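Local coordinates for protein disulfide isomerase (Pseudomonas aeruginosa, PDB 4N30) that is a DsbA-family protein of the thioredoxin fold, probably acting as a thiol-disulfide oxidoreductase or isomerase, at residues Arg55-Cys69 and Ile180-Thr193. Sequence-based numbering, arbitrary orientation.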
loop_
_atom_site.group_PDB
_atom_site.type_symbol
_atom_site.label_atom_id
_atom_site.label_comp_id
_atom_site.label_asym_id
_atom_site.label_seq_id
_atom_site.Cartn_x
_atom_site.Cartn_y
_atom_site.Cartn_z
ATOM N N ARG A 55 16.859 4.322 -4.125
ATOM C CA ARG A 55 17.250 3.437 -5.215
ATOM C C ARG A 55 16.210 2.264 -5.457
ATOM O O ARG A 55 15.927 1.985 -6.630
ATOM C CB ARG A 55 18.633 2.838 -4.964
ATOM C CG ARG A 55 18.944 1.735 -5.952
ATOM C CD ARG A 55 19.836 2.038 -7.040
ATOM N NE ARG A 55 20.174 0.785 -7.751
ATOM C CZ ARG A 55 21.373 0.203 -7.873
ATOM N NH1 ARG A 55 22.438 0.675 -7.214
ATOM N NH2 ARG A 55 21.473 -0.880 -8.657
ATOM N N TRP A 56 15.723 1.610 -4.387
ATOM C CA TRP A 56 14.806 0.468 -4.626
ATOM C C TRP A 56 13.488 0.868 -4.036
ATOM O O TRP A 56 13.401 1.539 -2.983
ATOM C CB TRP A 56 15.316 -0.756 -3.870
ATOM C CG TRP A 56 16.578 -1.271 -4.531
ATOM C CD1 TRP A 56 16.703 -1.970 -5.676
ATOM C CD2 TRP A 56 17.904 -1.038 -4.029
ATOM N NE1 TRP A 56 18.072 -2.245 -5.948
ATOM C CE2 TRP A 56 18.824 -1.691 -4.958
ATOM C CE3 TRP A 56 18.438 -0.415 -2.888
ATOM C CZ2 TRP A 56 20.214 -1.667 -4.783
ATOM C CZ3 TRP A 56 19.858 -0.478 -2.683
ATOM C CH2 TRP A 56 20.701 -1.087 -3.634
ATOM N N THR A 57 12.420 0.438 -4.692
ATOM C CA THR A 57 11.042 0.692 -4.200
ATOM C C THR A 57 10.384 -0.676 -3.969
ATOM O O THR A 57 10.327 -1.511 -4.900
ATOM C CB THR A 57 10.256 1.360 -5.246
ATOM O OG1 THR A 57 10.707 2.733 -5.352
ATOM C CG2 THR A 57 8.685 1.452 -4.891
ATOM N N ILE A 58 9.884 -0.875 -2.755
ATOM C CA ILE A 58 9.021 -2.039 -2.431
ATOM C C ILE A 58 7.574 -1.665 -2.703
ATOM O O ILE A 58 7.048 -0.744 -1.984
ATOM C CB ILE A 58 9.154 -2.459 -0.987
ATOM C CG1 ILE A 58 10.603 -2.898 -0.635
ATOM C CG2 ILE A 58 8.152 -3.566 -0.652
ATOM C CD1 ILE A 58 10.906 -3.130 0.849
ATOM N N ASN A 59 6.959 -2.182 -3.763
ATOM C CA ASN A 59 5.529 -2.038 -4.015
ATOM C C ASN A 59 4.774 -3.087 -3.255
ATOM O O ASN A 59 5.013 -4.286 -3.501
ATOM C CB ASN A 59 5.224 -2.184 -5.522
ATOM C CG ASN A 59 5.813 -1.061 -6.306
ATOM O OD1 ASN A 59 5.207 0.004 -6.424
ATOM N ND2 ASN A 59 7.026 -1.274 -6.828
ATOM N N GLU A 60 4.007 -2.673 -2.259
ATOM C CA GLU A 60 3.319 -3.638 -1.378
ATOM C C GLU A 60 1.857 -3.702 -1.805
ATOM O O GLU A 60 1.101 -2.746 -1.576
ATOM C CB GLU A 60 3.425 -3.181 0.119
ATOM C CG GLU A 60 2.631 -4.084 1.055
ATOM C CD GLU A 60 2.410 -3.536 2.440
ATOM O OE1 GLU A 60 2.760 -2.455 2.753
ATOM O OE2 GLU A 60 1.726 -4.303 3.194
ATOM N N TYR A 61 1.478 -4.741 -2.504
ATOM C CA TYR A 61 0.096 -4.972 -2.880
ATOM C C TYR A 61 -0.638 -5.482 -1.673
ATOM O O TYR A 61 -0.321 -6.562 -1.119
ATOM C CB TYR A 61 -0.012 -5.986 -4.038
ATOM C CG TYR A 61 0.442 -5.369 -5.338
ATOM C CD1 TYR A 61 -0.489 -4.834 -6.223
ATOM C CD2 TYR A 61 1.812 -5.316 -5.687
ATOM C CE1 TYR A 61 -0.103 -4.197 -7.406
ATOM C CE2 TYR A 61 2.219 -4.682 -6.888
ATOM C CZ TYR A 61 1.227 -4.197 -7.710
ATOM O OH TYR A 61 1.601 -3.518 -8.880
ATOM N N ALA A 62 -1.643 -4.746 -1.226
ATOM C CA ALA A 62 -2.217 -4.959 0.100
ATOM C C ALA A 62 -3.683 -4.604 0.193
ATOM O O ALA A 62 -4.256 -3.899 -0.662
ATOM C CB ALA A 62 -1.431 -4.169 1.137
ATOM N N ASP A 63 -4.301 -5.182 1.221
ATOM C CA ASP A 63 -5.784 -5.166 1.423
ATOM C C ASP A 63 -5.993 -4.838 2.913
ATOM O O ASP A 63 -5.356 -5.441 3.797
ATOM C CB ASP A 63 -6.232 -6.618 1.075
ATOM C CG ASP A 63 -7.639 -6.971 1.528
ATOM O OD1 ASP A 63 -8.290 -6.286 2.288
ATOM O OD2 ASP A 63 -8.094 -8.071 1.017
ATOM N N LEU A 64 -6.810 -3.801 3.167
ATOM C CA LEU A 64 -6.962 -3.263 4.515
ATOM C C LEU A 64 -7.822 -4.201 5.401
ATOM O O LEU A 64 -7.829 -3.935 6.624
ATOM C CB LEU A 64 -7.579 -1.865 4.387
ATOM C CG LEU A 64 -6.498 -0.853 3.960
ATOM C CD1 LEU A 64 -7.149 0.389 3.307
ATOM C CD2 LEU A 64 -5.583 -0.426 5.124
ATOM N N GLU A 65 -8.424 -5.230 4.868
ATOM C CA GLU A 65 -9.078 -6.314 5.600
ATOM C C GLU A 65 -8.179 -7.488 5.830
ATOM O O GLU A 65 -8.638 -8.443 6.511
ATOM C CB GLU A 65 -10.383 -6.723 4.890
ATOM C CG GLU A 65 -11.480 -5.649 4.934
ATOM C CD GLU A 65 -11.883 -5.377 6.355
ATOM O OE1 GLU A 65 -11.373 -4.468 6.963
ATOM O OE2 GLU A 65 -12.701 -6.162 6.897
ATOM N N CYS A 66 -6.996 -7.516 5.276
ATOM C CA CYS A 66 -6.169 -8.754 5.311
ATOM C C CYS A 66 -5.322 -8.779 6.552
ATOM O O CYS A 66 -4.596 -7.850 6.929
ATOM C CB CYS A 66 -5.277 -8.709 4.053
ATOM S SG CYS A 66 -3.937 -9.946 4.149
ATOM N N PRO A 67 -5.471 -9.894 7.312
ATOM C CA PRO A 67 -4.759 -9.976 8.608
ATOM C C PRO A 67 -3.267 -10.041 8.426
ATOM O O PRO A 67 -2.549 -9.676 9.387
ATOM C CB PRO A 67 -5.350 -11.301 9.214
ATOM C CG PRO A 67 -5.739 -12.106 8.033
ATOM C CD PRO A 67 -6.270 -11.098 7.002
ATOM N N PHE A 68 -2.824 -10.565 7.316
ATOM C CA PHE A 68 -1.366 -10.554 7.039
ATOM C C PHE A 68 -0.850 -9.147 6.800
ATOM O O PHE A 68 0.178 -8.729 7.333
ATOM C CB PHE A 68 -1.082 -11.491 5.833
ATOM C CG PHE A 68 -1.481 -12.927 6.034
ATOM C CD1 PHE A 68 -0.726 -13.777 6.890
ATOM C CD2 PHE A 68 -2.561 -13.446 5.295
ATOM C CE1 PHE A 68 -1.133 -15.149 7.019
ATOM C CE2 PHE A 68 -2.904 -14.805 5.383
ATOM C CZ PHE A 68 -2.209 -15.639 6.226
ATOM N N CYS A 69 -1.604 -8.432 5.995
ATOM C CA CYS A 69 -1.221 -7.031 5.754
ATOM C C CYS A 69 -1.262 -6.212 7.038
ATOM O O CYS A 69 -0.405 -5.320 7.188
ATOM C CB CYS A 69 -2.148 -6.441 4.714
ATOM S SG CYS A 69 -1.960 -7.136 3.063
ATOM N N ILE A 180 -0.792 -11.747 -9.673
ATOM C CA ILE A 180 -0.812 -11.595 -8.200
ATOM C C ILE A 180 -2.215 -11.911 -7.681
ATOM O O ILE A 180 -3.234 -11.410 -8.260
ATOM C CB ILE A 180 -0.458 -10.135 -7.842
ATOM C CG1 ILE A 180 0.981 -9.889 -8.229
ATOM C CG2 ILE A 180 -0.516 -9.908 -6.332
ATOM C CD1 ILE A 180 1.512 -8.460 -7.963
ATOM N N THR A 181 -2.362 -12.787 -6.735
ATOM C CA THR A 181 -3.675 -13.220 -6.268
ATOM C C THR A 181 -3.867 -13.027 -4.785
ATOM O O THR A 181 -4.994 -13.248 -4.315
ATOM C CB THR A 181 -3.910 -14.715 -6.608
ATOM O OG1 THR A 181 -3.229 -15.534 -5.693
ATOM C CG2 THR A 181 -3.552 -15.117 -8.034
ATOM N N ALA A 182 -2.804 -12.798 -3.989
ATOM C CA ALA A 182 -2.911 -12.820 -2.518
ATOM C C ALA A 182 -2.149 -11.637 -1.965
ATOM O O ALA A 182 -1.331 -11.058 -2.653
ATOM C CB ALA A 182 -2.421 -14.148 -1.912
ATOM N N THR A 183 -2.436 -11.294 -0.702
ATOM C CA THR A 183 -1.805 -10.151 -0.051
ATOM C C THR A 183 -1.182 -10.501 1.242
ATOM O O THR A 183 -1.648 -11.447 1.951
ATOM C CB THR A 183 -2.807 -9.001 0.217
ATOM O OG1 THR A 183 -3.921 -9.521 0.938
ATOM C CG2 THR A 183 -3.361 -8.412 -1.116
ATOM N N PRO A 184 -0.076 -9.928 1.617
ATOM C CA PRO A 184 0.700 -8.957 0.804
ATOM C C PRO A 184 1.522 -9.656 -0.243
ATOM O O PRO A 184 2.014 -10.830 -0.056
ATOM C CB PRO A 184 1.644 -8.319 1.860
ATOM C CG PRO A 184 1.879 -9.465 2.864
ATOM C CD PRO A 184 0.552 -10.145 2.958
ATOM N N THR A 185 1.676 -9.039 -1.379
ATOM C CA THR A 185 2.675 -9.503 -2.391
ATOM C C THR A 185 3.515 -8.278 -2.692
ATOM O O THR A 185 2.998 -7.145 -2.786
ATOM C CB THR A 185 2.003 -9.969 -3.662
ATOM O OG1 THR A 185 1.325 -11.195 -3.377
ATOM C CG2 THR A 185 3.038 -10.278 -4.784
ATOM N N LEU A 186 4.822 -8.464 -2.741
ATOM C CA LEU A 186 5.777 -7.369 -3.048
ATOM C C LEU A 186 6.266 -7.422 -4.462
ATOM O O LEU A 186 6.577 -8.514 -4.906
ATOM C CB LEU A 186 6.952 -7.413 -2.074
ATOM C CG LEU A 186 6.579 -7.553 -0.616
ATOM C CD1 LEU A 186 7.892 -7.483 0.233
ATOM C CD2 LEU A 186 5.595 -6.456 -0.164
ATOM N N VAL A 187 6.370 -6.272 -5.070
ATOM C CA VAL A 187 7.148 -6.147 -6.327
ATOM C C VAL A 187 8.250 -5.150 -5.956
ATOM O O VAL A 187 7.927 -3.975 -5.757
ATOM C CB VAL A 187 6.296 -5.698 -7.518
ATOM C CG1 VAL A 187 7.252 -5.459 -8.732
ATOM C CG2 VAL A 187 5.254 -6.734 -7.883
ATOM N N ILE A 188 9.507 -5.620 -5.942
ATOM C CA ILE A 188 10.611 -4.726 -5.562
ATOM C C ILE A 188 11.275 -4.310 -6.863
ATOM O O ILE A 188 11.707 -5.150 -7.618
ATOM C CB ILE A 188 11.609 -5.422 -4.654
ATOM C CG1 ILE A 188 10.911 -6.016 -3.414
ATOM C CG2 ILE A 188 12.751 -4.428 -4.314
ATOM C CD1 ILE A 188 11.837 -6.698 -2.410
ATOM N N ARG A 189 11.303 -3.000 -7.136
ATOM C CA ARG A 189 11.852 -2.446 -8.368
ATOM C C ARG A 189 13.175 -1.766 -8.013
ATOM O O ARG A 189 13.284 -0.967 -7.070
ATOM C CB ARG A 189 10.861 -1.487 -8.937
ATOM C CG ARG A 189 11.411 -0.848 -10.246
ATOM C CD ARG A 189 10.359 -0.163 -11.057
ATOM N NE ARG A 189 9.209 -1.063 -11.220
ATOM C CZ ARG A 189 9.101 -2.126 -12.018
ATOM N NH1 ARG A 189 10.083 -2.491 -12.842
ATOM N NH2 ARG A 189 7.945 -2.829 -12.006
ATOM N N ASP A 190 14.193 -1.960 -8.874
ATOM C CA ASP A 190 15.404 -1.136 -8.847
ATOM C C ASP A 190 15.217 0.063 -9.792
ATOM O O ASP A 190 14.997 -0.101 -10.976
ATOM C CB ASP A 190 16.556 -2.042 -9.362
ATOM C CG ASP A 190 17.894 -1.398 -9.290
ATOM O OD1 ASP A 190 17.967 -0.127 -9.414
ATOM O OD2 ASP A 190 18.879 -2.069 -9.030
ATOM N N ASN A 191 15.102 1.244 -9.156
ATOM C CA ASN A 191 14.787 2.459 -9.898
ATOM C C ASN A 191 15.934 2.900 -10.849
ATOM O O ASN A 191 15.693 3.775 -11.695
ATOM C CB ASN A 191 14.410 3.547 -8.900
ATOM C CG ASN A 191 13.125 3.209 -8.155
ATOM O OD1 ASN A 191 13.098 3.366 -6.936
ATOM N ND2 ASN A 191 12.114 2.831 -8.895
ATOM N N GLN A 192 17.114 2.377 -10.642
ATOM C CA GLN A 192 18.287 2.689 -11.507
ATOM C C GLN A 192 18.219 1.870 -12.770
ATOM O O GLN A 192 18.613 2.361 -13.869
ATOM C CB GLN A 192 19.542 2.464 -10.710
ATOM C CG GLN A 192 20.854 2.874 -11.439
ATOM C CD GLN A 192 22.006 2.570 -10.493
ATOM O OE1 GLN A 192 22.102 3.169 -9.446
ATOM N NE2 GLN A 192 22.845 1.570 -10.845
ATOM N N THR A 193 17.768 0.622 -12.719
ATOM C CA THR A 193 17.877 -0.306 -13.885
ATOM C C THR A 193 16.526 -0.659 -14.465
ATOM O O THR A 193 16.478 -1.217 -15.574
ATOM C CB THR A 193 18.567 -1.629 -13.463
ATOM O OG1 THR A 193 17.621 -2.312 -12.588
ATOM C CG2 THR A 193 19.830 -1.437 -12.762
HETATM O O HOH W 1 7.879 0.886 -8.683
#
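Arg55 and Asp190 close one end of an antiparallel strand pair, 56-62 against 185-190. From CB the arginine side chain lays CG over the Trp56 ring, and the bend at chi2 (103°) turns it across Asp190, the guanidinium and carboxylate planes 44° apart; CD rests 3.7 Å from Gln192 CB. NE then bonds Asp190 OD1 at 2.9 Å, in the guanidinium plane, while NH2 takes the syn lone pair of OD2, a side-on salt bridge with one nitrogen per oxygen. At the tip, the guanidinium lies between Trp56 on one face and the Gln192 amide stacked on the other, and NH1 bonds Leu219 O. Aspartate suits its place doubly: OD1 also accepts from Gln192 N, an Asx turn that bends the chain beyond the strand.

Inward, Asn59 grips Val187 O twice, by its backbone N and by ND2 (3.0 Å), from opposite faces of the carbonyl plane; its OD1 is held by Arg91. On the same sheet face the flat Tyr61 ring receives Ile180 CD1 over one side, a CH-pi contact 4.0 Å from the ring centroid. Beta-branched Ile58 and Ile188 pack side by side on the other face, with Leu186 CD2 beside Ile58 CG2.

At the far end Pro184, after a cis peptide, sets its CD 3.6 Å from Phe68 CB, and Cys69 SG lies 3.5 Å from Thr183 CB. Cys66 caps the helix, its SG accepting from Cys69 N. Cys66 and Cys69 at a helix start, facing the cis-Pro184 loop, are consistent with the active-site arrangement of the thioredoxin fold.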